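Local coordinates for protein starch synthase I (Hordeum vulgare, PDB 4HLN) that belongs to the glycosyltransferases built on the GT-B fold, with two Rossmann-like domains, and carries a bound glycan in its C-terminal half, at residues 272-277 with 295-300; 320-325 with 352-357; 365-370 with 381-386; 529-534 with 541-546. All coordinates share one frame; numbering follows the deposited sequence.

Contact 1: 272-277 with 295-300; sequences HASLVP and STLVIH
A beta-alpha-beta crossover of the N-terminal Rossmann-like domain, strand 264-269 to helix 276-284 to strand 294-299, brings Ser274 and Pro277 at the entry of the helix over Leu297 and Ser295 on the returning strand. The spacing of the backbones widens along the contact: Pro277 CA lies 6.3 Å from Ser295 CA, whereas Ser274 CA stands 7.5 Å from Leu297 CA. In the closer pair Pro277 presents one ring carbon, with CB 3.6 Å from Ser295 OG, while its CG is already 4.5 Å from that oxygen. A chi1 of 60° sets Ser295 OG between its own backbone N and carbonyl carbon, and from there the hydroxyl abuts the proline ring.

The second pair reverses the roles, since here the turn ahead of the helix supplies the hydroxyl and the strand side the carbon. Leu297 turns CG anti to its backbone N (chi1 171°), which lifts the branch toward Ser274; CD1 comes to 3.8 Å from Ser274 OG, and CD2 stays at 5.0 Å. The oxygen of Ser274 is satisfied by Asp270 O, so its meeting with the leucine methyl is packing alone. No hydrogen bond bridges the two segments, and the buried area is a modest 122 Å². A type I turn from Ala273 to Val276 leads the chain into the helix. Helix 347-354 closes the layer alongside, Ala351 touching both Ser274 and Leu297, while strands 264-269 and 357-360 run parallel on either side of strand 294-299.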
loop_
_atom_site.group_PDB
_atom_site.type_symbol
_atom_site.label_atom_id
_atom_site.label_comp_id
_atom_site.label_asym_id
_atom_site.label_seq_id
_atom_site.Cartn_x
_atom_site.Cartn_y
_atom_site.Cartn_z
ATOM N N HIS A 272 3.020 10.222 10.311
ATOM C CA HIS A 272 2.027 11.027 11.008
ATOM C C HIS A 272 1.624 10.421 12.345
ATOM O O HIS A 272 1.351 11.143 13.297
ATOM C CB HIS A 272 0.802 11.244 10.132
ATOM C CG HIS A 272 1.126 11.848 8.806
ATOM N ND1 HIS A 272 1.378 11.086 7.685
ATOM C CD2 HIS A 272 1.268 13.141 8.429
ATOM C CE1 HIS A 272 1.650 11.887 6.670
ATOM N NE2 HIS A 272 1.591 13.138 7.095
ATOM N N ALA A 273 1.603 9.097 12.408
ATOM C CA ALA A 273 1.184 8.392 13.616
ATOM C C ALA A 273 2.347 7.691 14.303
ATOM O O ALA A 273 2.142 6.812 15.127
ATOM C CB ALA A 273 0.102 7.363 13.268
ATOM N N SER A 274 3.570 8.066 13.959
ATOM C CA SER A 274 4.733 7.248 14.323
ATOM C C SER A 274 5.193 7.459 15.740
ATOM O O SER A 274 6.039 6.726 16.240
ATOM C CB SER A 274 5.897 7.486 13.364
ATOM O OG SER A 274 5.807 6.632 12.243
ATOM N N LEU A 275 4.650 8.473 16.390
ATOM C CA LEU A 275 5.073 8.771 17.745
ATOM C C LEU A 275 4.285 7.903 18.728
ATOM O O LEU A 275 4.672 7.757 19.884
ATOM C CB LEU A 275 4.866 10.253 18.042
ATOM C CG LEU A 275 5.682 10.812 19.203
ATOM C CD1 LEU A 275 7.142 10.973 18.791
ATOM C CD2 LEU A 275 5.127 12.140 19.638
ATOM N N VAL A 276 3.185 7.320 18.256
ATOM C CA VAL A 276 2.310 6.539 19.117
ATOM C C VAL A 276 3.049 5.407 19.863
ATOM O O VAL A 276 2.960 5.308 21.081
ATOM C CB VAL A 276 1.124 5.978 18.304
ATOM C CG1 VAL A 276 0.450 4.834 19.041
ATOM C CG2 VAL A 276 0.147 7.093 17.980
ATOM N N PRO A 277 3.777 4.551 19.126
ATOM C CA PRO A 277 4.513 3.457 19.766
ATOM C C PRO A 277 5.583 3.965 20.704
ATOM O O PRO A 277 5.983 3.253 21.638
ATOM C CB PRO A 277 5.165 2.722 18.597
ATOM C CG PRO A 277 5.041 3.624 17.431
ATOM C CD PRO A 277 3.889 4.517 17.658
ATOM N N SER A 295 1.777 -2.725 18.976
ATOM C CA SER A 295 1.611 -1.821 17.838
ATOM C C SER A 295 2.271 -2.318 16.560
ATOM O O SER A 295 3.313 -2.974 16.582
ATOM C CB SER A 295 2.120 -0.421 18.169
ATOM O OG SER A 295 3.494 -0.457 18.496
ATOM N N THR A 296 1.642 -1.983 15.442
ATOM C CA THR A 296 2.149 -2.341 14.134
ATOM C C THR A 296 2.359 -1.091 13.309
ATOM O O THR A 296 1.448 -0.290 13.112
ATOM C CB THR A 296 1.168 -3.255 13.400
ATOM O OG1 THR A 296 0.961 -4.437 14.181
ATOM C CG2 THR A 296 1.698 -3.619 11.983
ATOM N N LEU A 297 3.573 -0.924 12.825
ATOM C CA LEU A 297 3.869 0.199 11.975
ATOM C C LEU A 297 3.604 -0.211 10.527
ATOM O O LEU A 297 4.120 -1.228 10.060
ATOM C CB LEU A 297 5.317 0.646 12.186
ATOM C CG LEU A 297 5.822 1.691 11.196
ATOM C CD1 LEU A 297 5.013 2.993 11.310
ATOM C CD2 LEU A 297 7.307 1.919 11.433
ATOM N N VAL A 298 2.766 0.564 9.841
ATOM C CA VAL A 298 2.518 0.381 8.416
ATOM C C VAL A 298 3.200 1.491 7.630
ATOM O O VAL A 298 2.939 2.682 7.848
ATOM C CB VAL A 298 1.026 0.435 8.053
ATOM C CG1 VAL A 298 0.881 0.282 6.546
ATOM C CG2 VAL A 298 0.232 -0.632 8.796
ATOM N N ILE A 299 4.066 1.089 6.708
ATOM C CA ILE A 299 4.882 2.027 5.970
ATOM C C ILE A 299 4.513 1.976 4.501
ATOM O O ILE A 299 4.852 1.015 3.800
ATOM C CB ILE A 299 6.368 1.670 6.088
ATOM C CG1 ILE A 299 6.807 1.636 7.544
ATOM C CG2 ILE A 299 7.219 2.654 5.321
ATOM C CD1 ILE A 299 8.303 1.457 7.703
ATOM N N HIS A 300 3.822 3.009 4.036
ATOM C CA HIS A 300 3.453 3.092 2.633
ATOM C C HIS A 300 4.551 3.771 1.801
ATOM O O HIS A 300 4.691 3.506 0.614
ATOM C CB HIS A 300 2.112 3.806 2.478
ATOM C CG HIS A 300 0.991 3.140 3.211
ATOM N ND1 HIS A 300 0.504 3.612 4.413
ATOM C CD2 HIS A 300 0.276 2.025 2.925
ATOM C CE1 HIS A 300 -0.469 2.822 4.831
ATOM N NE2 HIS A 300 -0.629 1.855 3.945
#

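Contact 2: 320-325 with 352-357; sequences PEWYGA and VVTADR
With chi1 at -76° and chi2 at 97°, the Trp322 indole is carried toward Thr354, whose own chi1 of 55° places CG2 anti to its carbonyl carbon and pointing out at the ring. The two belong to the N-terminal Rossmann-like domain: Thr354 ends helix 347-354, the helix that leads into strand 357-360, and Trp322 sits in a 3-10 turn on the excursion that the chain makes between strand 294-299 and that helix. The methyl approaches obliquely, at the benzene end of the indole. Trp322 CZ3 is 4.4 Å from Thr354 CG2, and the flanking ring atoms CE3 and CH2 are farther from that methyl, at 5.1 and 5.2 Å, so a single corner of the ring makes the touch.

A second, wholly apolar meeting lies beside it. Val353 is directed at the first segment, and its CG1 comes to 4.2 Å from Ala325 CB, which meets it from the side, whereas CG2 of the same valine is 5.8 Å from that CB. Within the first segment Ala325 CB also rests 4.0 Å from Trp322 CE3, so alanine and indole form one joint surface against the helix end. The bonds that shape this turn include Ala325 N to Trp322 O. Ala281 and Ala282 of helix 276-284 also touch the indole. No hydrogen bond crosses between the segments, and the hydroxyl of Thr354, OG1, is instead bonded back to Gly350 O, one turn earlier in its own helix.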
loop_
_atom_site.group_PDB
_atom_site.type_symbol
_atom_site.label_atom_id
_atom_site.label_comp_id
_atom_site.label_asym_id
_atom_site.label_seq_id
_atom_site.Cartn_x
_atom_site.Cartn_y
_atom_site.Cartn_z
ATOM N N PRO A 320 13.838 13.008 28.610
ATOM C CA PRO A 320 15.149 13.138 27.967
ATOM C C PRO A 320 15.820 11.832 27.528
ATOM O O PRO A 320 16.544 11.862 26.537
ATOM C CB PRO A 320 15.982 13.821 29.053
ATOM C CG PRO A 320 14.962 14.607 29.843
ATOM C CD PRO A 320 13.810 13.665 29.927
ATOM N N GLU A 321 15.599 10.732 28.244
ATOM C CA GLU A 321 16.277 9.459 27.966
ATOM C C GLU A 321 15.822 8.897 26.648
ATOM O O GLU A 321 16.507 8.063 26.039
ATOM C CB GLU A 321 15.974 8.415 29.050
ATOM C CG GLU A 321 15.941 8.973 30.457
ATOM C CD GLU A 321 14.593 9.577 30.800
ATOM O OE1 GLU A 321 13.581 8.846 30.704
ATOM O OE2 GLU A 321 14.547 10.777 31.158
ATOM N N TRP A 322 14.653 9.357 26.217
ATOM C CA TRP A 322 14.033 8.852 24.998
ATOM C C TRP A 322 14.560 9.473 23.723
ATOM O O TRP A 322 14.267 8.984 22.636
ATOM C CB TRP A 322 12.508 8.940 25.072
ATOM C CG TRP A 322 12.013 7.863 25.931
ATOM C CD1 TRP A 322 11.690 7.953 27.248
ATOM C CD2 TRP A 322 11.855 6.488 25.565
ATOM N NE1 TRP A 322 11.302 6.723 27.720
ATOM C CE2 TRP A 322 11.397 5.804 26.710
ATOM C CE3 TRP A 322 12.032 5.771 24.375
ATOM C CZ2 TRP A 322 11.123 4.433 26.707
ATOM C CZ3 TRP A 322 11.752 4.407 24.369
ATOM C CH2 TRP A 322 11.298 3.753 25.528
ATOM N N TYR A 323 15.351 10.528 23.866
ATOM C CA TYR A 323 15.979 11.161 22.721
ATOM C C TYR A 323 16.595 10.129 21.775
ATOM O O TYR A 323 16.383 10.199 20.573
ATOM C CB TYR A 323 17.013 12.199 23.165
ATOM C CG TYR A 323 17.741 12.834 22.013
ATOM C CD1 TYR A 323 17.044 13.507 21.021
ATOM C CD2 TYR A 323 19.128 12.757 21.906
ATOM C CE1 TYR A 323 17.707 14.089 19.937
ATOM C CE2 TYR A 323 19.802 13.341 20.837
ATOM C CZ TYR A 323 19.081 14.006 19.855
ATOM O OH TYR A 323 19.727 14.578 18.785
ATOM N N GLY A 324 17.318 9.148 22.303
ATOM C CA GLY A 324 17.947 8.153 21.438
ATOM C C GLY A 324 17.029 7.439 20.441
ATOM O O GLY A 324 17.463 6.971 19.387
ATOM N N ALA A 325 15.753 7.326 20.778
ATOM C CA ALA A 325 14.827 6.600 19.927
ATOM C C ALA A 325 14.488 7.430 18.701
ATOM O O ALA A 325 14.246 6.894 17.619
ATOM C CB ALA A 325 13.568 6.281 20.688
ATOM N N VAL A 352 10.104 2.746 14.001
ATOM C CA VAL A 352 10.778 1.543 13.529
ATOM C C VAL A 352 11.513 0.931 14.698
ATOM O O VAL A 352 11.612 -0.293 14.850
ATOM C CB VAL A 352 11.779 1.863 12.416
ATOM C CG1 VAL A 352 12.866 0.818 12.382
ATOM C CG2 VAL A 352 11.073 1.950 11.080
ATOM N N VAL A 353 12.004 1.813 15.550
ATOM C CA VAL A 353 12.758 1.399 16.703
ATOM C C VAL A 353 11.886 0.805 17.822
ATOM O O VAL A 353 12.353 -0.052 18.541
ATOM C CB VAL A 353 13.628 2.564 17.202
ATOM C CG1 VAL A 353 13.790 2.531 18.707
ATOM C CG2 VAL A 353 14.968 2.536 16.496
ATOM N N THR A 354 10.627 1.226 17.938
ATOM C CA THR A 354 9.778 0.851 19.080
ATOM C C THR A 354 8.527 0.018 18.768
ATOM O O THR A 354 7.900 -0.520 19.672
ATOM C CB THR A 354 9.289 2.098 19.833
ATOM O OG1 THR A 354 8.615 2.977 18.913
ATOM C CG2 THR A 354 10.457 2.816 20.470
ATOM N N ALA A 355 8.139 -0.068 17.507
ATOM C CA ALA A 355 6.930 -0.803 17.155
ATOM C C ALA A 355 7.162 -2.265 17.433
ATOM O O ALA A 355 8.295 -2.689 17.601
ATOM C CB ALA A 355 6.590 -0.604 15.690
ATOM N N ASP A 356 6.093 -3.048 17.457
ATOM C CA ASP A 356 6.239 -4.472 17.735
ATOM C C ASP A 356 6.382 -5.294 16.462
ATOM O O ASP A 356 7.282 -6.124 16.359
ATOM C CB ASP A 356 5.101 -4.953 18.631
ATOM C CG ASP A 356 5.097 -4.235 19.975
ATOM O OD1 ASP A 356 6.188 -4.110 20.579
ATOM O OD2 ASP A 356 4.024 -3.761 20.409
ATOM N N ARG A 357 5.506 -5.045 15.497
ATOM C CA ARG A 357 5.648 -5.605 14.162
ATOM C C ARG A 357 5.735 -4.462 13.147
ATOM O O ARG A 357 5.347 -3.340 13.448
ATOM C CB ARG A 357 4.451 -6.498 13.813
ATOM C CG ARG A 357 4.153 -7.633 14.776
ATOM C CD ARG A 357 5.200 -8.701 14.762
ATOM N NE ARG A 357 5.451 -9.234 13.429
ATOM C CZ ARG A 357 6.122 -10.360 13.201
ATOM N NH1 ARG A 357 6.584 -11.075 14.233
ATOM N NH2 ARG A 357 6.320 -10.775 11.948
#

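Contact 3: 365-370 with 381-386; sequences YSWEVT and LLSSRK
The indole of Trp367 meets Ser383 at its edge: Ser383 OG lies near the ring plane, 3.4 Å from Trp367 CZ3 and 3.8 Å from Trp367 CH2, with Ser383 CB behind it at 4.0 Å from Trp367 CZ3. The same side chain also touches Asn379 and Glu380, so the indole lies against the helix that carries Ser383. The other aromatic group of the segment, Tyr365, turns away to a different neighbourhood, packing edge-to-face with His544 and against the ring of Phe524. Trp367 reaches across because CG is anti to the backbone N, chi1 179°, extending the ring from its helix. The serine oxygen is not spent on the indole: its main partner is Asn379 O, with Glu380 O also within hydrogen-bonding distance, so the one hydroxyl proton can only be shared between them.

Helices 367-374 and 376-384 follow one another almost without a break, in the connection between the parallel neighbouring strands 357-360 and 389-391 of the N-terminal Rossmann-like domain. Ser366 is the N-cap of the first, its OG accepting from Val369 N with an N-H...O angle of 157°. Deeper than the tryptophan, Thr370 CG2 and Leu382 CD1 come to 4.5 Å, a loose pair between buried residues; Leu302 also touches Thr370, and Val352 touches Leu382. The backbones stay well apart, Trp367 CA and Ser383 CA being 9.3 Å from each other. At the end of the second helix Ser384 OG donates to Leu381 O over 2.8 Å, in the carbonyl plane on a lone pair, with a C=O...O angle of 136°.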
loop_
_atom_site.group_PDB
_atom_site.type_symbol
_atom_site.label_atom_id
_atom_site.label_comp_id
_atom_site.label_asym_id
_atom_site.label_seq_id
_atom_site.Cartn_x
_atom_site.Cartn_y
_atom_site.Cartn_z
ATOM N N TYR A 365 10.866 -5.572 -2.354
ATOM C CA TYR A 365 11.885 -4.913 -3.187
ATOM C C TYR A 365 13.315 -5.172 -2.734
ATOM O O TYR A 365 13.556 -5.659 -1.638
ATOM C CB TYR A 365 11.655 -3.402 -3.267
ATOM C CG TYR A 365 10.379 -3.032 -3.956
ATOM C CD1 TYR A 365 10.336 -2.896 -5.338
ATOM C CD2 TYR A 365 9.204 -2.845 -3.234
ATOM C CE1 TYR A 365 9.159 -2.562 -5.992
ATOM C CE2 TYR A 365 8.021 -2.507 -3.870
ATOM C CZ TYR A 365 8.003 -2.369 -5.250
ATOM O OH TYR A 365 6.837 -2.032 -5.897
ATOM N N SER A 366 14.261 -4.812 -3.588
ATOM C CA SER A 366 15.672 -5.086 -3.335
ATOM C C SER A 366 16.265 -4.096 -2.351
ATOM O O SER A 366 15.723 -3.011 -2.148
ATOM C CB SER A 366 16.449 -4.990 -4.642
ATOM O OG SER A 366 16.340 -3.673 -5.169
ATOM N N TRP A 367 17.397 -4.466 -1.765
ATOM C CA TRP A 367 18.145 -3.558 -0.902
ATOM C C TRP A 367 18.359 -2.204 -1.590
ATOM O O TRP A 367 18.144 -1.134 -1.009
ATOM C CB TRP A 367 19.501 -4.170 -0.530
ATOM C CG TRP A 367 20.342 -3.265 0.334
ATOM C CD1 TRP A 367 21.153 -2.233 -0.085
ATOM C CD2 TRP A 367 20.442 -3.293 1.766
ATOM N NE1 TRP A 367 21.751 -1.628 1.001
ATOM C CE2 TRP A 367 21.332 -2.258 2.146
ATOM C CE3 TRP A 367 19.867 -4.091 2.763
ATOM C CZ2 TRP A 367 21.662 -2.008 3.479
ATOM C CZ3 TRP A 367 20.195 -3.841 4.088
ATOM C CH2 TRP A 367 21.085 -2.808 4.434
ATOM N N GLU A 368 18.779 -2.278 -2.845
ATOM C CA GLU A 368 19.138 -1.117 -3.638
ATOM C C GLU A 368 17.965 -0.161 -3.798
ATOM O O GLU A 368 18.125 1.055 -3.679
ATOM C CB GLU A 368 19.649 -1.572 -5.015
ATOM C CG GLU A 368 20.904 -2.477 -4.982
ATOM C CD GLU A 368 20.718 -3.832 -4.260
ATOM O OE1 GLU A 368 19.580 -4.359 -4.188
ATOM O OE2 GLU A 368 21.733 -4.379 -3.765
ATOM N N VAL A 369 16.789 -0.710 -4.080
ATOM C CA VAL A 369 15.601 0.115 -4.264
ATOM C C VAL A 369 15.232 0.790 -2.945
ATOM O O VAL A 369 15.006 2.004 -2.892
ATOM C CB VAL A 369 14.411 -0.707 -4.807
ATOM C CG1 VAL A 369 13.132 0.109 -4.776
ATOM C CG2 VAL A 369 14.699 -1.170 -6.220
ATOM N N THR A 370 15.190 -0.001 -1.878
ATOM C CA THR A 370 14.885 0.526 -0.559
ATOM C C THR A 370 15.862 1.641 -0.164
ATOM O O THR A 370 15.455 2.678 0.368
ATOM C CB THR A 370 14.899 -0.575 0.491
ATOM O OG1 THR A 370 13.880 -1.537 0.185
ATOM C CG2 THR A 370 14.629 0.011 1.856
ATOM N N LEU A 381 18.502 0.012 9.488
ATOM C CA LEU A 381 17.627 -0.013 10.646
ATOM C C LEU A 381 16.514 -1.037 10.451
ATOM O O LEU A 381 16.308 -1.906 11.286
ATOM C CB LEU A 381 17.024 1.366 10.849
ATOM C CG LEU A 381 16.565 1.633 12.270
ATOM C CD1 LEU A 381 17.706 1.341 13.219
ATOM C CD2 LEU A 381 16.124 3.069 12.384
ATOM N N LEU A 382 15.799 -0.922 9.337
ATOM C CA LEU A 382 14.788 -1.891 8.967
ATOM C C LEU A 382 15.306 -3.314 9.009
ATOM O O LEU A 382 14.689 -4.180 9.630
ATOM C CB LEU A 382 14.255 -1.617 7.567
ATOM C CG LEU A 382 13.365 -0.390 7.401
ATOM C CD1 LEU A 382 12.917 -0.273 5.961
ATOM C CD2 LEU A 382 12.168 -0.439 8.320
ATOM N N SER A 383 16.421 -3.565 8.330
ATOM C CA SER A 383 16.910 -4.932 8.216
ATOM C C SER A 383 17.437 -5.429 9.557
ATOM O O SER A 383 17.524 -6.640 9.791
ATOM C CB SER A 383 17.954 -5.070 7.113
ATOM O OG SER A 383 18.968 -4.106 7.263
ATOM N N SER A 384 17.749 -4.496 10.453
ATOM C CA SER A 384 18.092 -4.883 11.819
ATOM C C SER A 384 16.861 -5.451 12.553
ATOM O O SER A 384 16.992 -6.129 13.565
ATOM C CB SER A 384 18.703 -3.702 12.589
ATOM O OG SER A 384 17.737 -3.041 13.403
ATOM N N ARG A 385 15.667 -5.179 12.032
ATOM C CA ARG A 385 14.435 -5.721 12.598
ATOM C C ARG A 385 13.779 -6.691 11.622
ATOM O O ARG A 385 12.557 -6.841 11.592
ATOM C CB ARG A 385 13.477 -4.589 12.973
ATOM C CG ARG A 385 14.081 -3.616 13.958
ATOM C CD ARG A 385 13.054 -3.049 14.914
ATOM N NE ARG A 385 12.367 -4.089 15.676
ATOM C CZ ARG A 385 11.138 -3.948 16.163
ATOM N NH1 ARG A 385 10.479 -2.810 15.976
ATOM N NH2 ARG A 385 10.559 -4.943 16.823
ATOM N N LYS A 386 14.617 -7.344 10.830
ATOM C CA LYS A 386 14.210 -8.330 9.831
ATOM C C LYS A 386 13.113 -9.292 10.311
ATOM O O LYS A 386 12.170 -9.588 9.581
ATOM C CB LYS A 386 15.447 -9.136 9.423
ATOM C CG LYS A 386 15.653 -9.296 7.944
ATOM C CD LYS A 386 17.005 -9.948 7.668
ATOM C CE LYS A 386 17.128 -11.294 8.386
ATOM N NZ LYS A 386 18.292 -12.100 7.909
#

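Contact 4: 529-534 with 541-546; sequences LNQLYA and PVVHGT
Apolar packing carries most of the meeting between Ala534, Gln531 and Pro541. Pro541 turns its ring carbon CB to the helix, 4.2 Å from Ala534 CB and 4.5 Å from Gln531 CA, so one carbon of the strand fits against residues three apart on the helix. The backbones come nearest here, Gln531 CA to Pro541 CA being 5.9 Å.

A polar group laid against a hydrocarbon makes the second kind of touch. The amide end of Gln531 passes along the strand to Val543, where NE2 stands 4.3 Å from Val543 CG2; Gln531 OE1 is farther from that methyl, at 5.0 Å. This is van der Waals contact, the chain bending at chi2 94°, which brings the amide N to the valine methyl.

No hydrogen bond joins helix to strand. The helix bonds internally, with Ala534 N 2.9 Å from Asn530 O, and strand 540-544 bonds to its sheet neighbours: Pro541 and Val543 to Trp569, Val542 to Leu518 and Met520. Met520 of strand 517-520 touches both Gln531 and Pro541. The short axes of helix and strand approach to 8.8 Å and run nearly antiparallel, at 164°, as expected for a helix lying on its sheet. This is the beta-alpha-beta crossover of strand 517-520, helix 529-536 and strand 540-544, a unit of the six-stranded parallel sheet in the C-terminal Rossmann-like domain of a GT-B glycosyltransferase.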
loop_
_atom_site.group_PDB
_atom_site.type_symbol
_atom_site.label_atom_id
_atom_site.label_comp_id
_atom_site.label_asym_id
_atom_site.label_seq_id
_atom_site.Cartn_x
_atom_site.Cartn_y
_atom_site.Cartn_z
ATOM N N LEU A 529 -2.480 -3.036 -7.189
ATOM C CA LEU A 529 -3.707 -3.762 -7.451
ATOM C C LEU A 529 -3.699 -4.416 -8.813
ATOM O O LEU A 529 -4.387 -5.415 -9.027
ATOM C CB LEU A 529 -4.925 -2.859 -7.280
ATOM C CG LEU A 529 -5.121 -2.424 -5.820
ATOM C CD1 LEU A 529 -6.425 -1.679 -5.602
ATOM C CD2 LEU A 529 -5.060 -3.631 -4.910
ATOM N N ASN A 530 -2.919 -3.871 -9.738
ATOM C CA ASN A 530 -2.944 -4.421 -11.088
ATOM C C ASN A 530 -2.542 -5.902 -11.145
ATOM O O ASN A 530 -3.162 -6.673 -11.879
ATOM C CB ASN A 530 -2.175 -3.538 -12.084
ATOM C CG ASN A 530 -2.964 -2.290 -12.483
ATOM O OD1 ASN A 530 -3.862 -1.858 -11.761
ATOM N ND2 ASN A 530 -2.635 -1.711 -13.637
ATOM N N GLN A 531 -1.536 -6.295 -10.356
ATOM C CA GLN A 531 -1.209 -7.716 -10.121
ATOM C C GLN A 531 -2.446 -8.568 -9.872
ATOM O O GLN A 531 -2.676 -9.586 -10.530
ATOM C CB GLN A 531 -0.369 -7.884 -8.852
ATOM C CG GLN A 531 1.012 -7.362 -8.920
ATOM C CD GLN A 531 1.112 -5.957 -8.407
ATOM O OE1 GLN A 531 0.468 -5.033 -8.923
ATOM N NE2 GLN A 531 1.931 -5.777 -7.384
ATOM N N LEU A 532 -3.217 -8.150 -8.875
ATOM C CA LEU A 532 -4.342 -8.925 -8.386
ATOM C C LEU A 532 -5.408 -9.069 -9.465
ATOM O O LEU A 532 -5.917 -10.173 -9.703
ATOM C CB LEU A 532 -4.914 -8.274 -7.123
ATOM C CG LEU A 532 -3.851 -7.809 -6.117
ATOM C CD1 LEU A 532 -4.476 -7.457 -4.778
ATOM C CD2 LEU A 532 -2.793 -8.890 -5.924
ATOM N N TYR A 533 -5.737 -7.956 -10.122
ATOM C CA TYR A 533 -6.681 -7.992 -11.232
ATOM C C TYR A 533 -6.188 -8.937 -12.323
ATOM O O TYR A 533 -6.939 -9.785 -12.823
ATOM C CB TYR A 533 -6.864 -6.602 -11.819
ATOM C CG TYR A 533 -7.387 -5.570 -10.852
ATOM C CD1 TYR A 533 -8.332 -5.895 -9.894
ATOM C CD2 TYR A 533 -6.932 -4.260 -10.905
ATOM C CE1 TYR A 533 -8.812 -4.937 -9.013
ATOM C CE2 TYR A 533 -7.404 -3.299 -10.041
ATOM C CZ TYR A 533 -8.339 -3.642 -9.095
ATOM O OH TYR A 533 -8.803 -2.677 -8.241
ATOM N N ALA A 534 -4.918 -8.789 -12.690
ATOM C CA ALA A 534 -4.330 -9.654 -13.704
ATOM C C ALA A 534 -4.541 -11.107 -13.313
ATOM O O ALA A 534 -5.140 -11.881 -14.056
ATOM C CB ALA A 534 -2.850 -9.351 -13.873
ATOM N N PRO A 541 1.019 -11.549 -14.822
ATOM C CA PRO A 541 1.671 -10.276 -14.550
ATOM C C PRO A 541 3.183 -10.368 -14.649
ATOM O O PRO A 541 3.781 -11.375 -14.266
ATOM C CB PRO A 541 1.247 -9.985 -13.107
ATOM C CG PRO A 541 1.062 -11.324 -12.489
ATOM C CD PRO A 541 0.504 -12.185 -13.598
ATOM N N VAL A 542 3.781 -9.310 -15.185
ATOM C CA VAL A 542 5.220 -9.101 -15.129
ATOM C C VAL A 542 5.479 -7.774 -14.409
ATOM O O VAL A 542 5.103 -6.701 -14.882
ATOM C CB VAL A 542 5.836 -9.060 -16.536
ATOM C CG1 VAL A 542 7.247 -8.470 -16.492
ATOM C CG2 VAL A 542 5.823 -10.445 -17.156
ATOM N N VAL A 543 6.129 -7.853 -13.261
ATOM C CA VAL A 543 6.182 -6.725 -12.355
ATOM C C VAL A 543 7.578 -6.507 -11.764
ATOM O O VAL A 543 8.344 -7.458 -11.579
ATOM C CB VAL A 543 5.151 -6.935 -11.230
ATOM C CG1 VAL A 543 5.409 -8.257 -10.527
ATOM C CG2 VAL A 543 5.178 -5.780 -10.249
ATOM N N HIS A 544 7.916 -5.249 -11.488
ATOM C CA HIS A 544 9.156 -4.939 -10.778
ATOM C C HIS A 544 9.103 -5.408 -9.333
ATOM O O HIS A 544 8.169 -5.065 -8.600
ATOM C CB HIS A 544 9.442 -3.442 -10.772
ATOM C CG HIS A 544 10.552 -3.062 -9.841
ATOM N ND1 HIS A 544 10.646 -1.818 -9.253
ATOM C CD2 HIS A 544 11.616 -3.769 -9.393
ATOM C CE1 HIS A 544 11.723 -1.772 -8.488
ATOM N NE2 HIS A 544 12.327 -2.947 -8.551
ATOM N N GLY A 545 10.113 -6.175 -8.924
ATOM C CA GLY A 545 10.231 -6.606 -7.543
ATOM C C GLY A 545 10.864 -7.966 -7.327
ATOM O O GLY A 545 11.347 -8.614 -8.254
ATOM N N THR A 546 10.873 -8.394 -6.074
ATOM C CA THR A 546 11.328 -9.735 -5.729
ATOM C C THR A 546 10.154 -10.730 -5.833
ATOM O O THR A 546 8.984 -10.355 -5.685
ATOM C CB THR A 546 12.013 -9.754 -4.335
ATOM O OG1 THR A 546 11.154 -9.159 -3.347
ATOM C CG2 THR A 546 13.309 -8.957 -4.390
#

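Overall arrangement
Contacts 1, 2 and 3 share the N-terminal domain and form a continuous chain of touches. Contacts 1 and 2 join through a side-chain bond, Ser295 N to Asp356 OD2 (2.9 Å), and a backbone bond between neighbouring strands, Leu297 N to Arg357 O (3.1 Å). Arg385 of contact 3 then reaches contact 2, its NH1 lying 2.7 Å from Ala355 O. Contact 4 belongs to the C-terminal domain, its centre about 35 Å from that of contact 2, yet it meets contact 3 where Val369 CG2 lies 3.8 Å from His544 NE2. The disulfide Cys147-Cys527 also links the two halves. The Val543 side chain is about 12 Å from a bound alpha-D-glucopyranose, and its strand partner Trp569 lines the glycan pocket.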